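Local coordinates for putative tryptophan halogenase (Xanthomonas campestris pv. campestris, PDB 6Y1W), which is a flavin-dependent halogenase, which probably uses reduced FAD and halide to halogenate an aromatic substrate, as in the tryptophan halogenases, at residues A[204-207]-A[211-214]; A[412-415]-A[419-422]; A[248-253]-A[297-302]; A[143-148]-A[484-489]. All coordinates share one frame; numbering follows the deposited sequence.

The four contacts are spread over the chain. Interaction 1 is a hairpin at the edge of the Rossmann-type sheet, with the side chain of Leu-205 about 11 Å from Gly-24 of the predicted FAD site. Interaction 4 lies on the opposite side of the chain's centre, its own centre about 54 Å from that of interaction 1, and there the side chain of Ala-145 is about 10 Å from that of Lys-89, the predicted active-site residue. Interaction 3 packs a helix on the second sheet beside a bound butanediol, its centre about 29 Å from that of interaction 2, a water-bridged helix connection. Segments 143-148 and 484-489 enclose the other three contacts in sequence.

Interaction 1: A[204-207]-A[211-214]; sequences ALVL and TRIE
Leu-207 CG and Ile-213 CG1 both stand anti to their own carbonyl carbon (chi1 -55° for Leu-207, -52° for Ile-213), which brings Leu-207 CG to 4.0 Å from Ile-213 CD1 across an antiparallel beta hairpin. Strands 202-207 and 212-214 form this hairpin at one margin of the mixed sheet, in the part of the fold that resembles a Rossmann domain and probably holds FAD. Three backbone bonds tie the strands together. Leu-205 and Ile-213 are a hydrogen-bonded pair, with Leu-205 N giving to Ile-213 O at 2.8 Å and Ile-213 N returning a bond to Leu-205 O at 2.8 Å. The first is the less regular, since its donor is tilted 27° from the carbonyl plane. Nearer the turn, Leu-207 N meets Thr-211 O, also at 2.8 Å. Thr-211 lies alongside Leu-207, its CB 3.9 Å from Leu-207 CD1, while its hydroxyl bonds to Asp-209 within the turn.

The two faces differ in character. Leu-205 and Ile-213 share the buried face, where Val-20 of strand 18-22 touches both, and branched hydrocarbon suits such a core. The other face carries Ala-204, Val-206, Arg-212 and Glu-214. Small Ala-204 fits beneath the extended Arg-212 chain, which places its guanidinium over the methyl. Arg-212 NH1 is salt-bridged to Glu-214 OE2 in the guanidinium plane, Gln-194 takes NE, and Glu-214 OE1 has Arg-18 as second partner. Ala-204 CB ends 3.8 Å from Arg-212 CZ, off centre toward the rim of that flat group.

Interaction 2: A[412-415]-A[419-422]; sequences SMEI and LRHR
The chain leaves helix 405-412 at Met-413 and runs extended through Ile-415 (phi -129°, psi 163°), so that Ile-415 faces the first turn of helix 417-429, its CA 6.6 Å from Arg-420 CA. This is a helix-loop-helix connection, and the two segments share no direct hydrogen bond.

Ile-415 supplies the apolar part. Its CG1 takes the crowded position between backbone N and carbonyl carbon (chi1 54°), turning CD1 onto the helix, 3.7 Å from Arg-420 CA and 4.0 Å from Leu-419 CG. Buried Leu-419 carries this patch inward to Ile-393 and Trp-445, a place for plain hydrocarbon.

Arg-420 crosses Ile-415 at about a right angle. A bend at chi3 folds its guanidinium back over the isoleucine, and CD1 lies above one face. Long and with several N-H groups, the arginine can then reach the loop through water. Glu-414 OE1 stays 4.4 Å from Arg-420 NH2, well out of the guanidinium plane, so direct attraction is probably of charge alone; a water between them donates to Glu-414 OE1 and accepts from Ile-415 N. Two waters lie in that plane at the edge. One accepts from Arg-420 NE at 2.8 Å and may donate to Ile-415 O; the other accepts from Arg-420 NH2 at 3.0 Å and donates to Met-413 O at 2.7 Å.

Interaction 3: A[248-253]-A[297-302]; sequences SALAVQ and DSAAQV. With BUD ((2S,3S)-butane-2,3-diol), chain I.
Apolar contact alone joins the two segments across the interface, and Leu-250 provides it from the strand side. Its CG stands opposite the carbonyl carbon (chi1 -80°), and the extended branch carries CD1 to the helix, 3.6 Å from Ala-300 CB and 4.3 Å from Ala-299 CB. The same methyl reaches the helix backbone, 3.6 Å from Ala-300 N. Alanine suits both helix positions, because its short side chain allows one leucine methyl to come close to the main chain.

Of the two segments, the helix is the one that meets the bound butanediol. The diol C1 lies 3.4 Å from Ala-299 N and 3.6 Å from Ser-298 CB, while Val-302 CG2 is 3.9 Å from the diol O1. These are van der Waals contacts; the diol is hydrogen-bonded to Asp-269 OD2 and Ala-271 N. Ser-298 OG is engaged instead with Asp-295.

Strand 248-254 runs between strands 283-289 and 316-319 in the seven-stranded sheet, bonded through its backbone to Ile-287 on one side and to Arg-316 and Leu-318 on the other. Helix 296-306 packs against this sheet, where Ala-299 also touches Tyr-289 and Val-302 touches Ile-287 and Met-274.

Interaction 4: A[143-148]-A[484-489]; sequences LRAAQE and ATLARL
A helix-to-helix contact brings together the ends of helices 141-148 and 468-486, far apart in sequence, with Leu-486 as the side chain that bridges them. Leu-486 CG lies anti to the backbone N (chi1 180°), which drives both methyls at the other helix. CD1 settles on the main chain, 3.7 Å from Ala-145 N and 4.2 Å from Ala-145 CB; the small alanine permits this depth. CD2 meets the charged side chains, 3.4 Å from Arg-144 NH2 and 3.9 Å from Glu-148 CG, and sits over a face of the guanidinium.

Arg-144 can cover the leucine because its chain bends at chi2 and chi3, folding the flat group back along its own helix. In its plane NH1 is held twice, by Glu-148 OE2 at 2.8 Å and by Gln-147 OE1 at 2.9 Å, with the glutamate using its anti lone pair. Arg-144 NE has a further salt bridge to Glu-483, so the charge is probably well balanced and also links the two helices. A type I turn that starts at Leu-486 and runs to Leu-489 redirects the chain.

Since Leu-486 also touches Leu-141, it lies among Leu-141, Arg-144, Ala-145 and Glu-148, the i, i+3, i+4, i+7 hole that typically receives a knob.

Interaction 1: A[204-207]-A[211-214]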
loop_
_atom_site.group_PDB
_atom_site.type_symbol
_atom_site.label_atom_id
_atom_site.label_comp_id
_atom_site.label_asym_id
_atom_site.label_seq_id
_atom_site.Cartn_x
_atom_site.Cartn_y
_atom_site.Cartn_z
ATOM N N ALA A 204 -6.221 -12.570 35.452
ATOM C CA ALA A 204 -6.828 -13.890 35.384
ATOM C C ALA A 204 -8.316 -13.736 35.151
ATOM O O ALA A 204 -8.906 -12.700 35.472
ATOM C CB ALA A 204 -6.596 -14.694 36.674
ATOM N N LEU A 205 -8.920 -14.795 34.628
ATOM C CA LEU A 205 -10.368 -14.905 34.610
ATOM C C LEU A 205 -10.785 -15.845 35.732
ATOM O O LEU A 205 -10.040 -16.765 36.101
ATOM C CB LEU A 205 -10.899 -15.447 33.281
ATOM C CG LEU A 205 -10.332 -14.793 32.020
ATOM C CD1 LEU A 205 -10.877 -15.550 30.820
ATOM C CD2 LEU A 205 -10.671 -13.294 31.927
ATOM N N VAL A 206 -11.944 -15.566 36.322
ATOM C CA VAL A 206 -12.520 -16.442 37.334
ATOM C C VAL A 206 -13.883 -16.903 36.848
ATOM O O VAL A 206 -14.763 -16.071 36.587
ATOM C CB VAL A 206 -12.620 -15.759 38.705
ATOM C CG1 VAL A 206 -13.150 -16.773 39.716
ATOM C CG2 VAL A 206 -11.248 -15.240 39.141
ATOM N N LEU A 207 -14.053 -18.221 36.708
ATOM C CA LEU A 207 -15.306 -18.779 36.220
ATOM C C LEU A 207 -16.343 -18.859 37.337
ATOM O O LEU A 207 -16.043 -18.685 38.523
ATOM C CB LEU A 207 -15.099 -20.173 35.620
ATOM C CG LEU A 207 -14.037 -20.267 34.513
ATOM C CD1 LEU A 207 -14.038 -21.642 33.866
ATOM C CD2 LEU A 207 -14.240 -19.187 33.461
ATOM N N THR A 211 -13.011 -21.472 39.126
ATOM C CA THR A 211 -11.783 -21.804 38.417
ATOM C C THR A 211 -11.086 -20.510 38.035
ATOM O O THR A 211 -11.702 -19.625 37.440
ATOM C CB THR A 211 -12.097 -22.620 37.162
ATOM O OG1 THR A 211 -12.757 -23.839 37.524
ATOM C CG2 THR A 211 -10.827 -22.936 36.395
ATOM N N ARG A 212 -9.826 -20.383 38.434
ATOM C CA ARG A 212 -8.991 -19.229 38.114
ATOM C C ARG A 212 -8.080 -19.577 36.940
ATOM O O ARG A 212 -7.342 -20.565 37.005
ATOM C CB ARG A 212 -8.169 -18.819 39.337
ATOM C CG ARG A 212 -7.397 -17.543 39.169
ATOM C CD ARG A 212 -7.019 -16.955 40.528
ATOM N NE ARG A 212 -6.344 -15.681 40.354
ATOM C CZ ARG A 212 -5.060 -15.575 40.054
ATOM N NH1 ARG A 212 -4.324 -16.670 39.912
ATOM N NH2 ARG A 212 -4.510 -14.381 39.898
ATOM N N ILE A 213 -8.165 -18.803 35.858
ATOM C CA ILE A 213 -7.319 -18.997 34.678
ATOM C C ILE A 213 -6.402 -17.789 34.530
ATOM O O ILE A 213 -6.854 -16.695 34.163
ATOM C CB ILE A 213 -8.148 -19.220 33.409
ATOM C CG1 ILE A 213 -9.156 -20.347 33.676
ATOM C CG2 ILE A 213 -7.204 -19.502 32.170
ATOM C CD1 ILE A 213 -10.379 -20.287 32.878
ATOM N N GLU A 214 -5.120 -17.988 34.800
ATOM C CA GLU A 214 -4.122 -16.939 34.686
ATOM C C GLU A 214 -3.635 -16.853 33.246
ATOM O O GLU A 214 -3.706 -17.823 32.488
ATOM C CB GLU A 214 -2.920 -17.215 35.598
ATOM C CG GLU A 214 -3.123 -16.790 37.044
ATOM C CD GLU A 214 -1.879 -16.946 37.919
ATOM O OE1 GLU A 214 -0.835 -17.459 37.446
ATOM O OE2 GLU A 214 -1.953 -16.539 39.097
#

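Interaction 2: A[412-415]-A[419-422]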
loop_
_atom_site.group_PDB
_atom_site.type_symbol
_atom_site.label_atom_id
_atom_site.label_comp_id
_atom_site.label_asym_id
_atom_site.label_seq_id
_atom_site.Cartn_x
_atom_site.Cartn_y
_atom_site.Cartn_z
ATOM N N SER A 412 -28.871 13.132 2.050
ATOM C CA SER A 412 -28.632 14.529 2.428
ATOM C C SER A 412 -27.695 14.684 3.625
ATOM O O SER A 412 -27.239 15.806 3.892
ATOM C CB SER A 412 -29.981 15.213 2.722
ATOM O OG SER A 412 -30.511 14.776 3.961
ATOM N N MET A 413 -27.355 13.597 4.312
ATOM C CA MET A 413 -26.535 13.675 5.523
ATOM C C MET A 413 -25.132 14.187 5.201
ATOM O O MET A 413 -24.608 13.990 4.098
ATOM C CB MET A 413 -26.452 12.287 6.178
ATOM C CG MET A 413 -25.685 11.285 5.353
ATOM S SD MET A 413 -25.561 9.667 6.198
ATOM C CE MET A 413 -24.892 8.689 4.886
ATOM N N GLU A 414 -24.486 14.804 6.200
ATOM C CA GLU A 414 -23.057 15.065 6.079
ATOM C C GLU A 414 -22.286 13.745 6.141
ATOM O O GLU A 414 -22.743 12.787 6.756
ATOM C CB GLU A 414 -22.587 15.979 7.206
ATOM C CG GLU A 414 -23.292 17.322 7.216
ATOM C CD GLU A 414 -23.079 18.091 5.925
ATOM O OE1 GLU A 414 -21.904 18.304 5.545
ATOM O OE2 GLU A 414 -24.087 18.470 5.281
ATOM N N ILE A 415 -21.148 13.697 5.452
ATOM C CA ILE A 415 -20.341 12.473 5.390
ATOM C C ILE A 415 -18.890 12.786 5.739
ATOM O O ILE A 415 -18.453 13.950 5.697
ATOM C CB ILE A 415 -20.425 11.811 3.999
ATOM C CG1 ILE A 415 -20.044 12.816 2.895
ATOM C CG2 ILE A 415 -21.838 11.191 3.848
ATOM C CD1 ILE A 415 -19.699 12.153 1.503
ATOM N N LEU A 419 -14.482 10.251 2.635
ATOM C CA LEU A 419 -15.361 9.699 1.607
ATOM C C LEU A 419 -15.746 10.756 0.577
ATOM O O LEU A 419 -15.811 10.469 -0.621
ATOM C CB LEU A 419 -16.626 9.089 2.246
ATOM C CG LEU A 419 -17.693 8.695 1.216
ATOM C CD1 LEU A 419 -17.134 7.579 0.297
ATOM C CD2 LEU A 419 -18.929 8.222 1.965
ATOM N N ARG A 420 -16.037 11.979 1.039
ATOM C CA ARG A 420 -16.401 13.034 0.097
ATOM C C ARG A 420 -15.318 13.216 -0.959
ATOM O O ARG A 420 -15.615 13.366 -2.151
ATOM C CB ARG A 420 -16.653 14.347 0.847
ATOM C CG ARG A 420 -17.034 15.515 -0.078
ATOM C CD ARG A 420 -17.455 16.752 0.731
ATOM N NE ARG A 420 -18.650 16.470 1.519
ATOM C CZ ARG A 420 -19.888 16.566 1.037
ATOM N NH1 ARG A 420 -20.076 16.948 -0.221
ATOM N NH2 ARG A 420 -20.937 16.283 1.801
ATOM N N HIS A 421 -14.049 13.230 -0.539
ATOM C CA HIS A 421 -12.972 13.402 -1.506
ATOM C C HIS A 421 -12.961 12.285 -2.545
ATOM O O HIS A 421 -12.808 12.549 -3.750
ATOM C CB HIS A 421 -11.618 13.482 -0.783
ATOM C CG HIS A 421 -10.440 13.510 -1.719
ATOM N ND1 HIS A 421 -10.069 14.641 -2.420
ATOM C CD2 HIS A 421 -9.551 12.544 -2.066
ATOM C CE1 HIS A 421 -9.006 14.368 -3.161
ATOM N NE2 HIS A 421 -8.675 13.100 -2.967
ATOM N N ARG A 422 -13.175 11.029 -2.122
ATOM C CA ARG A 422 -13.197 9.942 -3.095
ATOM C C ARG A 422 -14.372 10.075 -4.059
ATOM O O ARG A 422 -14.216 9.885 -5.270
ATOM C CB ARG A 422 -13.262 8.578 -2.383
ATOM C CG ARG A 422 -12.033 8.299 -1.439
ATOM C CD ARG A 422 -11.086 7.290 -2.072
ATOM N NE ARG A 422 -10.389 6.464 -1.100
ATOM C CZ ARG A 422 -9.694 5.369 -1.389
ATOM N NH1 ARG A 422 -9.561 4.928 -2.622
ATOM N NH2 ARG A 422 -9.120 4.703 -0.413
HETATM O O HOH W 1 -23.858 15.875 2.314
HETATM O O HOH W 2 -20.425 16.182 4.156
HETATM O O HOH W 3 -17.486 15.945 4.032
#

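Interaction 3: A[248-253]-A[297-302]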
loop_
_atom_site.group_PDB
_atom_site.type_symbol
_atom_site.label_atom_id
_atom_site.label_comp_id
_atom_site.label_asym_id
_atom_site.label_seq_id
_atom_site.Cartn_x
_atom_site.Cartn_y
_atom_site.Cartn_z
ATOM N N SER A 248 -30.655 -3.015 13.718
ATOM C CA SER A 248 -31.493 -4.161 14.020
ATOM C C SER A 248 -31.440 -5.143 12.849
ATOM O O SER A 248 -31.248 -4.742 11.702
ATOM C CB SER A 248 -32.946 -3.731 14.223
ATOM O OG SER A 248 -33.068 -2.756 15.263
ATOM N N ALA A 249 -31.664 -6.422 13.151
ATOM C CA ALA A 249 -31.850 -7.368 12.063
ATOM C C ALA A 249 -32.807 -8.469 12.506
ATOM O O ALA A 249 -32.962 -8.757 13.702
ATOM C CB ALA A 249 -30.534 -8.002 11.615
ATOM N N LEU A 250 -33.438 -9.097 11.517
ATOM C CA LEU A 250 -34.180 -10.338 11.723
ATOM C C LEU A 250 -33.607 -11.354 10.746
ATOM O O LEU A 250 -33.471 -11.031 9.563
ATOM C CB LEU A 250 -35.673 -10.169 11.398
ATOM C CG LEU A 250 -36.561 -9.531 12.450
ATOM C CD1 LEU A 250 -37.891 -9.085 11.814
ATOM C CD2 LEU A 250 -36.775 -10.519 13.614
ATOM N N ALA A 251 -33.309 -12.575 11.213
ATOM C CA ALA A 251 -32.656 -13.551 10.343
ATOM C C ALA A 251 -33.448 -14.852 10.325
ATOM O O ALA A 251 -34.034 -15.244 11.337
ATOM C CB ALA A 251 -31.210 -13.820 10.792
ATOM N N VAL A 252 -33.471 -15.519 9.174
ATOM C CA VAL A 252 -34.244 -16.766 9.047
ATOM C C VAL A 252 -33.651 -17.596 7.916
ATOM O O VAL A 252 -33.282 -17.061 6.864
ATOM C CB VAL A 252 -35.740 -16.477 8.786
ATOM C CG1 VAL A 252 -35.938 -15.799 7.404
ATOM C CG2 VAL A 252 -36.576 -17.790 8.881
ATOM N N GLN A 253 -33.626 -18.919 8.109
ATOM C CA GLN A 253 -33.178 -19.826 7.070
ATOM C C GLN A 253 -34.381 -20.358 6.301
ATOM O O GLN A 253 -35.469 -20.531 6.849
ATOM C CB GLN A 253 -32.347 -20.983 7.675
ATOM C CG GLN A 253 -31.182 -20.529 8.572
ATOM C CD GLN A 253 -30.121 -19.625 7.846
ATOM O OE1 GLN A 253 -29.354 -20.100 7.004
ATOM N NE2 GLN A 253 -30.078 -18.328 8.197
ATOM N N ASP A 297 -42.166 -5.425 13.609
ATOM C CA ASP A 297 -43.276 -6.051 12.906
ATOM C C ASP A 297 -43.274 -5.707 11.412
ATOM O O ASP A 297 -43.547 -6.574 10.575
ATOM C CB ASP A 297 -44.592 -5.623 13.549
ATOM C CG ASP A 297 -44.851 -6.328 14.851
ATOM O OD1 ASP A 297 -44.229 -7.382 15.093
ATOM O OD2 ASP A 297 -45.685 -5.833 15.635
ATOM N N SER A 298 -43.006 -4.433 11.056
ATOM C CA SER A 298 -42.980 -4.052 9.649
ATOM C C SER A 298 -41.802 -4.705 8.945
ATOM O O SER A 298 -41.937 -5.174 7.813
ATOM C CB SER A 298 -42.917 -2.536 9.477
ATOM O OG SER A 298 -44.003 -1.932 10.159
ATOM N N ALA A 299 -40.652 -4.772 9.621
ATOM C CA ALA A 299 -39.489 -5.412 9.005
ATOM C C ALA A 299 -39.751 -6.894 8.772
ATOM O O ALA A 299 -39.341 -7.451 7.744
ATOM C CB ALA A 299 -38.263 -5.218 9.882
ATOM N N ALA A 300 -40.412 -7.554 9.736
ATOM C CA ALA A 300 -40.757 -8.967 9.584
ATOM C C ALA A 300 -41.662 -9.194 8.384
ATOM O O ALA A 300 -41.456 -10.148 7.614
ATOM C CB ALA A 300 -41.391 -9.478 10.885
ATOM N N GLN A 301 -42.644 -8.311 8.177
ATOM C CA GLN A 301 -43.528 -8.426 7.017
ATOM C C GLN A 301 -42.757 -8.313 5.710
ATOM O O GLN A 301 -43.007 -9.056 4.748
ATOM C CB GLN A 301 -44.602 -7.341 7.053
ATOM C CG GLN A 301 -45.688 -7.518 8.065
ATOM C CD GLN A 301 -46.589 -6.279 8.122
ATOM O OE1 GLN A 301 -46.758 -5.667 9.178
ATOM N NE2 GLN A 301 -47.155 -5.899 6.976
ATOM N N VAL A 302 -41.859 -7.336 5.623
ATOM C CA VAL A 302 -41.074 -7.183 4.399
ATOM C C VAL A 302 -40.232 -8.430 4.148
ATOM O O VAL A 302 -40.156 -8.927 3.030
ATOM C CB VAL A 302 -40.189 -5.929 4.486
ATOM C CG1 VAL A 302 -39.183 -5.903 3.351
ATOM C CG2 VAL A 302 -41.042 -4.682 4.467
HETATM C C1 BUD I . -39.954 -2.213 7.531
HETATM O O1 BUD I . -40.229 -0.977 5.542
HETATM C C2 BUD I . -39.277 -1.337 6.496
HETATM O O2 BUD I . -37.773 -1.546 4.652
HETATM C C3 BUD I . -38.175 -2.166 5.829
HETATM C C4 BUD I . -36.958 -2.234 6.749
#

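Interaction 4: A[143-148]-A[484-489]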
loop_
_atom_site.group_PDB
_atom_site.type_symbol
_atom_site.label_atom_id
_atom_site.label_comp_id
_atom_site.label_asym_id
_atom_site.label_seq_id
_atom_site.Cartn_x
_atom_site.Cartn_y
_atom_site.Cartn_z
ATOM N N LEU A 143 -18.129 -11.066 -12.608
ATOM C CA LEU A 143 -19.482 -10.534 -12.681
ATOM C C LEU A 143 -20.345 -11.396 -13.597
ATOM O O LEU A 143 -21.480 -11.749 -13.245
ATOM C CB LEU A 143 -19.467 -9.075 -13.175
ATOM C CG LEU A 143 -20.824 -8.352 -13.071
ATOM C CD1 LEU A 143 -20.596 -6.842 -12.736
ATOM C CD2 LEU A 143 -21.621 -8.491 -14.376
ATOM N N ARG A 144 -19.808 -11.763 -14.764
ATOM C CA ARG A 144 -20.574 -12.624 -15.654
ATOM C C ARG A 144 -20.827 -13.993 -15.014
ATOM O O ARG A 144 -21.884 -14.595 -15.234
ATOM C CB ARG A 144 -19.845 -12.776 -16.983
ATOM C CG ARG A 144 -19.870 -11.491 -17.830
ATOM C CD ARG A 144 -21.256 -11.220 -18.403
ATOM N NE ARG A 144 -21.568 -12.302 -19.360
ATOM C CZ ARG A 144 -22.692 -13.017 -19.386
ATOM N NH1 ARG A 144 -23.676 -12.788 -18.526
ATOM N NH2 ARG A 144 -22.845 -13.982 -20.312
ATOM N N ALA A 145 -19.880 -14.490 -14.206
ATOM C CA ALA A 145 -20.116 -15.755 -13.514
ATOM C C ALA A 145 -21.225 -15.622 -12.475
ATOM O O ALA A 145 -21.946 -16.593 -12.182
ATOM C CB ALA A 145 -18.821 -16.242 -12.862
ATOM N N ALA A 146 -21.376 -14.430 -11.901
ATOM C CA ALA A 146 -22.515 -14.190 -11.021
ATOM C C ALA A 146 -23.809 -14.235 -11.808
ATOM O O ALA A 146 -24.786 -14.833 -11.362
ATOM C CB ALA A 146 -22.364 -12.831 -10.308
ATOM N N GLN A 147 -23.825 -13.619 -12.991
ATOM C CA GLN A 147 -25.054 -13.589 -13.772
ATOM C C GLN A 147 -25.465 -14.971 -14.235
ATOM O O GLN A 147 -26.668 -15.247 -14.323
ATOM C CB GLN A 147 -24.889 -12.686 -14.988
ATOM C CG GLN A 147 -24.768 -11.244 -14.524
ATOM C CD GLN A 147 -24.630 -10.279 -15.701
ATOM O OE1 GLN A 147 -23.967 -10.566 -16.691
ATOM N NE2 GLN A 147 -25.240 -9.099 -15.563
ATOM N N GLU A 148 -24.504 -15.812 -14.600
ATOM C CA GLU A 148 -24.825 -17.096 -15.220
ATOM C C GLU A 148 -24.764 -18.263 -14.252
ATOM O O GLU A 148 -25.051 -19.395 -14.665
ATOM C CB GLU A 148 -23.876 -17.383 -16.392
ATOM C CG GLU A 148 -23.875 -16.308 -17.489
ATOM C CD GLU A 148 -25.226 -16.097 -18.106
ATOM O OE1 GLU A 148 -26.043 -17.060 -18.101
ATOM O OE2 GLU A 148 -25.489 -14.967 -18.603
ATOM N N ALA A 484 -15.414 -16.271 -23.683
ATOM C CA ALA A 484 -14.799 -17.569 -23.979
ATOM C C ALA A 484 -14.378 -18.272 -22.699
ATOM O O ALA A 484 -14.414 -19.509 -22.612
ATOM C CB ALA A 484 -13.599 -17.389 -24.897
ATOM N N THR A 485 -13.918 -17.498 -21.724
ATOM C CA THR A 485 -13.543 -18.066 -20.436
ATOM C C THR A 485 -14.779 -18.529 -19.677
ATOM O O THR A 485 -14.797 -19.637 -19.117
ATOM C CB THR A 485 -12.737 -17.041 -19.645
ATOM O OG1 THR A 485 -11.581 -16.657 -20.412
ATOM C CG2 THR A 485 -12.243 -17.620 -18.309
ATOM N N LEU A 486 -15.844 -17.720 -19.710
ATOM C CA LEU A 486 -17.077 -18.066 -19.014
ATOM C C LEU A 486 -17.664 -19.357 -19.556
ATOM O O LEU A 486 -18.197 -20.174 -18.793
ATOM C CB LEU A 486 -18.072 -16.925 -19.171
ATOM C CG LEU A 486 -19.453 -17.044 -18.539
ATOM C CD1 LEU A 486 -19.376 -16.916 -16.996
ATOM C CD2 LEU A 486 -20.356 -15.988 -19.104
ATOM N N ALA A 487 -17.585 -19.556 -20.882
ATOM C CA ALA A 487 -18.162 -20.759 -21.489
ATOM C C ALA A 487 -17.467 -22.044 -21.042
ATOM O O ALA A 487 -18.025 -23.128 -21.230
ATOM C CB ALA A 487 -18.098 -20.658 -23.018
ATOM N N ARG A 488 -16.262 -21.953 -20.496
ATOM C CA ARG A 488 -15.519 -23.095 -19.979
ATOM C C ARG A 488 -15.821 -23.394 -18.514
ATOM O O ARG A 488 -15.319 -24.394 -17.987
ATOM C CB ARG A 488 -14.019 -22.875 -20.127
ATOM C CG ARG A 488 -13.562 -22.633 -21.543
ATOM C CD ARG A 488 -12.177 -22.002 -21.547
ATOM N NE ARG A 488 -11.372 -22.457 -20.422
ATOM C CZ ARG A 488 -10.320 -21.807 -19.935
ATOM N NH1 ARG A 488 -9.648 -22.317 -18.908
ATOM N NH2 ARG A 488 -9.949 -20.644 -20.461
ATOM N N LEU A 489 -16.641 -22.582 -17.863
ATOM C CA LEU A 489 -16.924 -22.819 -16.447
ATOM C C LEU A 489 -18.222 -23.608 -16.289
ATOM O O LEU A 489 -19.202 -23.328 -16.988
ATOM C CB LEU A 489 -17.044 -21.480 -15.700
ATOM C CG LEU A 489 -15.829 -20.560 -15.798
ATOM C CD1 LEU A 489 -16.241 -19.273 -15.096
ATOM C CD2 LEU A 489 -14.633 -21.185 -15.153
#